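Local coordinates for carbohydrate binding protein, putative, CPB33A (Cellvibrio japonicus, PDB 5FJQ) that is the catalytic domain of a copper-dependent lytic polysaccharide monooxygenase important for efficient chitin utilization, and probably cleaves chitin chains oxidatively, at residues A[3-8]-A[93-98]; A[106-111]-A[123-128]; A[9-14]-A[71-76]. All coordinates share one frame; numbering follows the deposited sequence.

Contact 1: residues A[3-8]-A[93-98]; sequences YVSSPK and VWTNTA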
loop_
_atom_site.group_PDB
_atom_site.type_symbol
_atom_site.label_atom_id
_atom_site.label_comp_id
_atom_site.label_asym_id
_atom_site.label_seq_id
_atom_site.Cartn_x
_atom_site.Cartn_y
_atom_site.Cartn_z
ATOM N N TYR A 3 -5.979 -5.924 -2.766
ATOM C CA TYR A 3 -5.612 -4.560 -2.313
ATOM C C TYR A 3 -6.153 -4.352 -0.899
ATOM O O TYR A 3 -6.893 -5.179 -0.458
ATOM C CB TYR A 3 -6.194 -3.526 -3.268
ATOM C CG TYR A 3 -7.697 -3.664 -3.457
ATOM C CD1 TYR A 3 -8.205 -4.538 -4.419
ATOM C CD2 TYR A 3 -8.591 -2.998 -2.632
ATOM C CE1 TYR A 3 -9.580 -4.709 -4.583
ATOM C CE2 TYR A 3 -9.981 -3.141 -2.806
ATOM C CZ TYR A 3 -10.447 -4.014 -3.772
ATOM O OH TYR A 3 -11.790 -4.202 -3.960
ATOM N N VAL A 4 -5.782 -3.271 -0.212
ATOM C CA VAL A 4 -6.278 -2.971 1.160
ATOM C C VAL A 4 -7.470 -2.070 0.977
ATOM O O VAL A 4 -7.347 -0.947 0.422
ATOM C CB VAL A 4 -5.230 -2.286 2.052
ATOM C CG1 VAL A 4 -5.795 -1.989 3.455
ATOM C CG2 VAL A 4 -4.023 -3.205 2.223
ATOM N N SER A 5 -8.609 -2.547 1.495
ATOM C CA SER A 5 -9.882 -1.921 1.286
ATOM C C SER A 5 -10.270 -1.088 2.486
ATOM O O SER A 5 -11.072 -0.156 2.344
ATOM C CB SER A 5 -10.918 -3.003 0.946
ATOM O OG SER A 5 -10.795 -4.145 1.808
ATOM N N SER A 6 -9.635 -1.374 3.639
ATOM C CA SER A 6 -10.027 -0.811 4.953
ATOM C C SER A 6 -8.812 -0.841 5.910
ATOM O O SER A 6 -8.369 -1.936 6.255
ATOM C CB SER A 6 -11.189 -1.632 5.482
ATOM O OG SER A 6 -11.590 -1.184 6.728
ATOM N N PRO A 7 -8.193 0.341 6.208
ATOM C CA PRO A 7 -8.471 1.683 5.689
ATOM C C PRO A 7 -8.171 1.678 4.185
ATOM O O PRO A 7 -7.312 0.923 3.741
ATOM C CB PRO A 7 -7.448 2.542 6.421
ATOM C CG PRO A 7 -7.204 1.796 7.693
ATOM C CD PRO A 7 -7.059 0.417 7.133
ATOM N N LYS A 8 -8.918 2.446 3.414
ATOM C CA LYS A 8 -8.752 2.469 1.946
ATOM C C LYS A 8 -7.327 2.877 1.619
ATOM O O LYS A 8 -6.810 3.901 2.126
ATOM C CB LYS A 8 -9.737 3.416 1.312
ATOM C CG LYS A 8 -11.187 3.135 1.652
ATOM C CD LYS A 8 -12.113 4.189 1.034
ATOM C CE LYS A 8 -13.614 3.880 1.231
ATOM N NZ LYS A 8 -14.001 2.705 0.359
ATOM N N VAL A 93 -7.534 -4.630 6.105
ATOM C CA VAL A 93 -8.234 -5.695 5.455
ATOM C C VAL A 93 -7.802 -5.664 4.026
ATOM O O VAL A 93 -7.884 -4.591 3.413
ATOM C CB VAL A 93 -9.781 -5.459 5.485
ATOM C CG1 VAL A 93 -10.474 -6.468 4.575
ATOM C CG2 VAL A 93 -10.344 -5.458 6.935
ATOM N N TRP A 94 -7.414 -6.837 3.519
ATOM C CA TRP A 94 -7.059 -6.987 2.100
ATOM C C TRP A 94 -8.257 -7.661 1.462
ATOM O O TRP A 94 -8.686 -8.717 1.918
ATOM C CB TRP A 94 -5.814 -7.860 1.870
ATOM C CG TRP A 94 -4.467 -7.190 2.053
ATOM C CD1 TRP A 94 -3.888 -6.923 3.222
ATOM C CD2 TRP A 94 -3.497 -6.842 1.034
ATOM N NE1 TRP A 94 -2.652 -6.334 3.067
ATOM C CE2 TRP A 94 -2.361 -6.301 1.719
ATOM C CE3 TRP A 94 -3.477 -6.918 -0.377
ATOM C CZ2 TRP A 94 -1.238 -5.845 1.058
ATOM C CZ3 TRP A 94 -2.365 -6.472 -1.036
ATOM C CH2 TRP A 94 -1.243 -5.902 -0.327
ATOM N N THR A 95 -8.811 -7.029 0.440
ATOM C CA THR A 95 -9.815 -7.675 -0.378
ATOM C C THR A 95 -9.074 -8.258 -1.567
ATOM O O THR A 95 -8.520 -7.534 -2.401
ATOM C CB THR A 95 -10.904 -6.686 -0.825
ATOM O OG1 THR A 95 -11.567 -6.246 0.352
ATOM C CG2 THR A 95 -11.907 -7.394 -1.729
ATOM N N ASN A 96 -9.053 -9.583 -1.598
ATOM C CA ASN A 96 -8.392 -10.342 -2.595
ATOM C C ASN A 96 -9.319 -10.718 -3.746
ATOM O O ASN A 96 -10.330 -11.368 -3.526
ATOM C CB ASN A 96 -7.752 -11.568 -1.934
ATOM C CG ASN A 96 -6.787 -11.155 -0.855
ATOM O OD1 ASN A 96 -6.356 -10.002 -0.859
ATOM N ND2 ASN A 96 -6.569 -12.018 0.146
ATOM N N THR A 97 -8.971 -10.315 -4.963
ATOM C CA THR A 97 -9.794 -10.694 -6.126
ATOM C C THR A 97 -9.439 -12.082 -6.570
ATOM O O THR A 97 -10.279 -12.789 -7.118
ATOM C CB THR A 97 -9.620 -9.693 -7.283
ATOM O OG1 THR A 97 -8.234 -9.718 -7.767
ATOM C CG2 THR A 97 -10.106 -8.299 -6.793
ATOM N N ALA A 98 -8.153 -12.447 -6.435
ATOM C CA ALA A 98 -7.745 -13.804 -6.670
ATOM C C ALA A 98 -6.887 -14.229 -5.483
ATOM O O ALA A 98 -5.773 -13.730 -5.333
ATOM C CB ALA A 98 -6.965 -13.910 -7.985
#

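Contact 2: residues A[106-111]-A[123-128]; sequences RYYITP and SDLQLI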
loop_
_atom_site.group_PDB
_atom_site.type_symbol
_atom_site.label_atom_id
_atom_site.label_comp_id
_atom_site.label_asym_id
_atom_site.label_seq_id
_atom_site.Cartn_x
_atom_site.Cartn_y
_atom_site.Cartn_z
ATOM N N ARG A 106 2.794 -8.184 5.335
ATOM C CA ARG A 106 3.525 -7.314 6.231
ATOM C C ARG A 106 3.113 -5.862 6.126
ATOM O O ARG A 106 2.793 -5.359 5.028
ATOM C CB ARG A 106 5.059 -7.367 5.966
ATOM C CG ARG A 106 5.699 -8.614 6.499
ATOM C CD ARG A 106 7.176 -8.646 6.120
ATOM N NE ARG A 106 7.707 -9.922 6.601
ATOM C CZ ARG A 106 8.862 -10.473 6.211
ATOM N NH1 ARG A 106 9.579 -9.900 5.272
ATOM N NH2 ARG A 106 9.248 -11.653 6.695
ATOM N N TYR A 107 3.132 -5.204 7.290
ATOM C CA TYR A 107 2.951 -3.777 7.322
ATOM C C TYR A 107 4.141 -3.024 7.858
ATOM O O TYR A 107 4.744 -3.420 8.911
ATOM C CB TYR A 107 1.728 -3.409 8.156
ATOM C CG TYR A 107 0.472 -4.041 7.608
ATOM C CD1 TYR A 107 0.311 -5.429 7.625
ATOM C CD2 TYR A 107 -0.521 -3.265 7.040
ATOM C CE1 TYR A 107 -0.860 -6.029 7.155
ATOM C CE2 TYR A 107 -1.715 -3.837 6.580
ATOM C CZ TYR A 107 -1.830 -5.206 6.574
ATOM O OH TYR A 107 -2.944 -5.750 6.084
ATOM N N TYR A 108 4.335 -1.848 7.248
ATOM C CA TYR A 108 5.410 -0.895 7.645
ATOM C C TYR A 108 4.770 0.446 7.828
ATOM O O TYR A 108 3.607 0.671 7.380
ATOM C CB TYR A 108 6.503 -0.795 6.563
ATOM C CG TYR A 108 7.142 -2.104 6.270
ATOM C CD1 TYR A 108 6.461 -3.119 5.539
ATOM C CD2 TYR A 108 8.465 -2.348 6.696
ATOM C CE1 TYR A 108 7.074 -4.343 5.304
ATOM C CE2 TYR A 108 9.059 -3.545 6.442
ATOM C CZ TYR A 108 8.398 -4.509 5.759
ATOM O OH TYR A 108 9.070 -5.646 5.590
ATOM N N ILE A 109 5.517 1.337 8.468
ATOM C CA ILE A 109 5.081 2.724 8.698
ATOM C C ILE A 109 6.274 3.670 8.663
ATOM O O ILE A 109 7.409 3.248 8.953
ATOM C CB ILE A 109 4.262 2.912 10.014
ATOM C CG1 ILE A 109 3.599 4.305 10.005
ATOM C CG2 ILE A 109 5.152 2.713 11.259
ATOM C CD1 ILE A 109 2.464 4.505 11.015
ATOM N N THR A 110 6.010 4.903 8.193
ATOM C CA THR A 110 6.834 6.071 8.344
ATOM C C THR A 110 7.142 6.444 9.824
ATOM O O THR A 110 6.388 6.121 10.767
ATOM C CB THR A 110 6.162 7.236 7.625
ATOM O OG1 THR A 110 4.751 7.173 7.851
ATOM C CG2 THR A 110 6.347 7.087 6.084
ATOM N N PRO A 111 8.270 7.144 10.036
ATOM C CA PRO A 111 8.662 7.527 11.383
ATOM C C PRO A 111 7.957 8.787 11.809
ATOM O O PRO A 111 7.591 9.604 10.963
ATOM C CB PRO A 111 10.187 7.842 11.222
ATOM C CG PRO A 111 10.336 8.247 9.783
ATOM C CD PRO A 111 9.291 7.489 9.012
ATOM N N SER A 123 14.112 2.952 3.029
ATOM C CA SER A 123 14.718 3.363 4.283
ATOM C C SER A 123 13.709 4.138 5.209
ATOM O O SER A 123 13.972 4.322 6.382
ATOM C CB SER A 123 15.978 4.195 3.991
ATOM O OG SER A 123 15.632 5.390 3.298
ATOM N N ASP A 124 12.565 4.557 4.665
ATOM C CA ASP A 124 11.529 5.285 5.432
ATOM C C ASP A 124 10.580 4.397 6.287
ATOM O O ASP A 124 9.735 4.933 7.012
ATOM C CB ASP A 124 10.613 6.086 4.508
ATOM C CG ASP A 124 11.249 7.335 3.920
ATOM O OD1 ASP A 124 12.054 8.014 4.574
ATOM O OD2 ASP A 124 10.910 7.705 2.777
ATOM N N LEU A 125 10.712 3.067 6.190
ATOM C CA LEU A 125 9.716 2.136 6.654
ATOM C C LEU A 125 10.263 1.353 7.829
ATOM O O LEU A 125 11.398 0.928 7.857
ATOM C CB LEU A 125 9.338 1.151 5.569
ATOM C CG LEU A 125 8.595 1.790 4.417
ATOM C CD1 LEU A 125 8.299 0.613 3.519
ATOM C CD2 LEU A 125 7.317 2.464 4.990
ATOM N N GLN A 126 9.451 1.273 8.841
ATOM C CA GLN A 126 9.731 0.449 10.022
ATOM C C GLN A 126 8.722 -0.680 9.975
ATOM O O GLN A 126 7.512 -0.392 9.840
ATOM C CB GLN A 126 9.453 1.343 11.220
ATOM C CG GLN A 126 9.209 0.658 12.533
ATOM C CD GLN A 126 9.387 1.662 13.625
ATOM O OE1 GLN A 126 8.469 2.433 13.960
ATOM N NE2 GLN A 126 10.603 1.716 14.152
ATOM N N LEU A 127 9.151 -1.934 10.146
ATOM C CA LEU A 127 8.166 -3.041 10.313
ATOM C C LEU A 127 7.203 -2.939 11.517
ATOM O O LEU A 127 7.610 -2.880 12.693
ATOM C CB LEU A 127 8.862 -4.391 10.429
ATOM C CG LEU A 127 7.987 -5.641 10.330
ATOM C CD1 LEU A 127 7.403 -5.847 8.903
ATOM C CD2 LEU A 127 8.805 -6.857 10.743
ATOM N N ILE A 128 5.894 -3.000 11.247
ATOM C CA ILE A 128 5.000 -2.900 12.339
ATOM C C ILE A 128 4.092 -4.144 12.508
ATOM O O ILE A 128 3.476 -4.321 13.573
ATOM C CB ILE A 128 4.295 -1.525 12.444
ATOM C CG1 ILE A 128 3.425 -1.183 11.204
ATOM C CG2 ILE A 128 5.328 -0.447 12.893
ATOM C CD1 ILE A 128 2.276 -0.216 11.518
#

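Contact 3: residues A[9-14]-A[71-76]; sequences SRVIQC and FGMDLA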
loop_
_atom_site.group_PDB
_atom_site.type_symbol
_atom_site.label_atom_id
_atom_site.label_comp_id
_atom_site.label_asym_id
_atom_site.label_seq_id
_atom_site.Cartn_x
_atom_site.Cartn_y
_atom_site.Cartn_z
ATOM N N SER A 9 -6.686 2.070 0.786
ATOM C CA SER A 9 -5.329 2.331 0.332
ATOM C C SER A 9 -5.458 3.498 -0.617
ATOM O O SER A 9 -6.574 3.875 -1.009
ATOM C CB SER A 9 -4.748 1.158 -0.447
ATOM O OG SER A 9 -5.454 0.947 -1.694
ATOM N N ARG A 10 -4.317 4.081 -0.916
ATOM C CA ARG A 10 -4.208 5.255 -1.779
ATOM C C ARG A 10 -4.789 4.989 -3.188
ATOM O O ARG A 10 -5.445 5.884 -3.741
ATOM C CB ARG A 10 -2.731 5.649 -1.916
ATOM C CG ARG A 10 -2.561 7.067 -2.427
ATOM C CD ARG A 10 -1.123 7.463 -2.424
ATOM N NE ARG A 10 -0.556 7.665 -1.106
ATOM C CZ ARG A 10 0.757 7.967 -0.977
ATOM N NH1 ARG A 10 1.533 8.087 -2.066
ATOM N NH2 ARG A 10 1.293 8.189 0.210
ATOM N N VAL A 11 -4.533 3.781 -3.758
ATOM C CA VAL A 11 -5.084 3.433 -5.096
ATOM C C VAL A 11 -6.652 3.377 -4.950
ATOM O O VAL A 11 -7.388 3.737 -5.859
ATOM C CB VAL A 11 -4.521 2.096 -5.743
ATOM C CG1 VAL A 11 -3.018 2.219 -6.004
ATOM C CG2 VAL A 11 -4.822 0.829 -4.887
ATOM N N ILE A 12 -7.142 3.068 -3.755
ATOM C CA ILE A 12 -8.654 2.935 -3.562
ATOM C C ILE A 12 -9.328 4.298 -3.235
ATOM O O ILE A 12 -10.515 4.607 -3.612
ATOM C CB ILE A 12 -9.047 1.962 -2.382
ATOM C CG1 ILE A 12 -8.642 0.494 -2.666
ATOM C CG2 ILE A 12 -10.578 2.062 -2.076
ATOM C CD1 ILE A 12 -9.160 -0.108 -3.942
ATOM N N GLN A 13 -8.633 5.072 -2.423
ATOM C CA GLN A 13 -9.030 6.453 -2.177
ATOM C C GLN A 13 -9.156 7.191 -3.514
ATOM O O GLN A 13 -10.181 7.803 -3.848
ATOM C CB GLN A 13 -8.015 7.122 -1.260
ATOM C CG GLN A 13 -8.099 6.652 0.220
ATOM C CD GLN A 13 -9.341 7.148 0.903
ATOM O OE1 GLN A 13 -10.237 7.647 0.238
ATOM N NE2 GLN A 13 -9.421 7.009 2.260
ATOM N N CYS A 14 -8.126 7.140 -4.281
ATOM C CA CYS A 14 -8.235 7.885 -5.558
ATOM C C CYS A 14 -9.194 7.248 -6.620
ATOM O O CYS A 14 -9.888 7.996 -7.345
ATOM C CB CYS A 14 -6.875 8.253 -6.079
ATOM S SG CYS A 14 -6.058 9.692 -5.287
ATOM N N PHE A 71 2.203 5.674 -11.419
ATOM C CA PHE A 71 3.236 6.649 -11.027
ATOM C C PHE A 71 2.651 7.878 -10.275
ATOM O O PHE A 71 3.350 8.527 -9.536
ATOM C CB PHE A 71 4.017 7.090 -12.251
ATOM C CG PHE A 71 5.159 6.164 -12.635
ATOM C CD1 PHE A 71 5.387 4.933 -11.957
ATOM C CD2 PHE A 71 5.968 6.489 -13.734
ATOM C CE1 PHE A 71 6.433 4.080 -12.331
ATOM C CE2 PHE A 71 7.015 5.641 -14.116
ATOM C CZ PHE A 71 7.240 4.434 -13.409
ATOM N N GLY A 72 1.335 8.132 -10.416
ATOM C CA GLY A 72 0.650 9.230 -9.754
ATOM C C GLY A 72 0.636 8.930 -8.237
ATOM O O GLY A 72 0.755 9.832 -7.413
ATOM N N MET A 73 0.589 7.630 -7.930
ATOM C CA MET A 73 0.656 7.094 -6.559
ATOM C C MET A 73 1.968 7.345 -5.841
ATOM O O MET A 73 1.996 7.259 -4.585
ATOM C CB MET A 73 0.260 5.589 -6.491
ATOM C CG MET A 73 -1.150 5.268 -7.021
ATOM S SD MET A 73 -2.446 6.045 -6.039
ATOM C CE MET A 73 -2.724 7.537 -6.980
ATOM N N ASP A 74 3.005 7.744 -6.606
ATOM C CA ASP A 74 4.333 7.916 -6.065
ATOM C C ASP A 74 4.617 9.322 -5.588
ATOM O O ASP A 74 5.761 9.612 -5.122
ATOM C CB ASP A 74 5.345 7.486 -7.089
ATOM C CG ASP A 74 5.384 5.954 -7.282
ATOM O OD1 ASP A 74 5.231 5.214 -6.290
ATOM O OD2 ASP A 74 5.577 5.459 -8.401
ATOM N N LEU A 75 3.638 10.208 -5.756
ATOM C CA LEU A 75 3.843 11.669 -5.467
ATOM C C LEU A 75 3.898 11.903 -3.944
ATOM O O LEU A 75 3.067 11.354 -3.260
ATOM C CB LEU A 75 2.688 12.471 -6.078
ATOM C CG LEU A 75 2.680 12.445 -7.619
ATOM C CD1 LEU A 75 1.539 13.247 -8.210
ATOM C CD2 LEU A 75 3.991 12.855 -8.223
ATOM N N ALA A 76 4.867 12.688 -3.442
ATOM C CA ALA A 76 4.914 13.164 -2.037
ATOM C C ALA A 76 3.882 14.288 -1.795
ATOM O O ALA A 76 3.978 15.361 -2.352
ATOM C CB ALA A 76 6.328 13.664 -1.731
HETATM O O HOH W 1 4.188 9.246 -1.404
#

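Contact 1: residues A[3-8]-A[93-98]
Trp94 lies across from Val4 where strand 2-6 runs antiparallel to strand 88-96, and one methyl of Val4 packs over the indole face. Followed outward, Trp94 CB passes 3.7 Å from Tyr3 O. The atoms of the five-membered ring and CZ2 then spread beneath that methyl, Val4 CG2, which comes closest to NE1 and CE2; it stands 3.6 Å from the centroid of the five-membered ring and 14° off the normal, in a CH-pi contact. Farther along the six-membered ring, CE3 and CZ3 come up against the N and CA of Tyr3. The NE1 hydrogen is spent elsewhere, on Ser157 OG. Val4 can meet the ring in this way because CG2 is placed beside its own backbone N, opposite the carbonyl carbon, while CG1 turns to Val93 O at 3.3 Å.

On the other face of the sheet, Tyr3 and Thr95 lie side by side and point the same way, the Tyr3 ring having Thr95 O over one face and Thr97 CG2 near its edge. Beside them Ser5 OG and Thr95 OG1 share a hydrogen bond of 2.7 Å. The backbones are joined by the reciprocal Tyr3-Thr95 bonds. Ser5 N to Val93 O (2.9 Å) and Val93 N to Ser6 O (2.8 Å) carry the pairing through a beta bulge between Val4 and Ser6, where the register shifts by one.

The Tyr3 end of this pairing adjoins the copper-binding His1, whose O accepts a weak hydrogen bond from Thr97 OG1. Strand 139-146 continues this three-stranded sheet beyond strand 88-96, contributing Val139 and Thr141 against Val93. Strand 169-178 packs on the Val4 and Trp94 face through Phe171, Gln173 and Ile175, whereas Ile12 of helix 10-17 touches Tyr3.

Contact 2: residues A[106-111]-A[123-128]
Tyr108 and Leu127 face each other as a non-hydrogen-bonded pair in the antiparallel pairing of strands 102-109 and 126-130, part of the immunoglobulin-like beta-sandwich core of lytic polysaccharide monooxygenases. Leu127 CD1 sits over one face of the Tyr108 ring, 3.9 Å from the centroid and 23° off the normal. With CG anti to the backbone N (chi1 -168°), Leu127 sends this methyl back toward strand 102-109, where it also meets the aliphatic chain of Arg106. Leu125 crosses Tyr108 at about a right angle, CB against CB at 3.6 Å. On the other face of the sheet the CG2 methyls of Ile109 and Ile128 touch at 3.6 Å.

These side chains are held in step by the backbone: Ile109 and Gln126 exchange two hydrogen bonds, and Ile128 N gives a third to Tyr107 O. Farther out, Arg106 is paired with Asp130 and Asp51, Gln126 OE1 accepts from Arg149, and Val144 and Leu146 of strand 139-146 cover Ile128. Past the end of strand 102-109 the two chains stay close, with Thr110 CA 3.4 Å from Asp124 O in a CA-H...O contact whose angle at the hydrogen is 169°.

Contact 3: residues A[9-14]-A[71-76]
The first turn of helix 10-17 faces the 3-10 segment 71-74, with Val11 CA and Met73 CA, the nearest CA pair, 7.0 Å apart, and Ser9, at the N-cap, closes the start of the helix with a weak capping bond from Ile12 N to its OG. Both pieces belong to the long, partly helical region between strands 2-6 and 88-96.

Met73 makes most of the contact, its side chain lying against the helix. The bend at chi2 (-64°) sets SD there, and chi3 (95°) then turns CE toward Cys14. Met73 SD lies 3.8 Å from Arg10 CG and equally close to Arg10 O. Met73 CG rests 3.7 Å from Val11 CG1, the side chains of Val11 and Met73 crossing at about a right angle. Met73 CE reaches Cys14 CB, beside the disulfide that Cys14 makes with Cys27 in helix 25-33, and Ala30 of that helix also touches Met73.

Arg10 slides past Met73 in the opposite direction. It leaves the helix with CG anti to the backbone N (chi1 -163°) and bends at chi3, bringing NH1 to the facing main chain. There NH1 gives Met73 O a weak hydrogen bond of 2.7 Å, the acceptor lying near the guanidinium plane. NH1 also donates to a water at 3.0 Å, which in turn donates to Leu75 O. The main polar partner of Arg10 is Asp176, salt-bridged to NH2, and Trp80 adds a cation-pi contact.

One buried arginine thus serves two main-chain carbonyls, one directly and one through water, while its charge is probably balanced mainly by Asp176; apolar packing around the Met73 sulfur supplies the rest.

Overall arrangement
Along the chain, contact 3 falls between the two segments of contact 1, and contact 2 follows both. Contact 1 joins strands 2-6 and 88-96 of the three-stranded sheet; contact 2, 19 Å away between centres and on the opposite side of the chain's centre, belongs to the other sheet. The two touch, Trp94 NE1 packing 3.1 Å from Tyr107 OH. Contact 3 is centred 15 Å from contact 1; its segment 9-14 follows strand 2-6 after a short link, with Val4 O and Ser9 N 3.1 Å apart, a probable hydrogen bond. Contact 1 comes closest to the copper site, the side chain of Thr97 about 6 Å from the copper ion; contact 2 lies away from it.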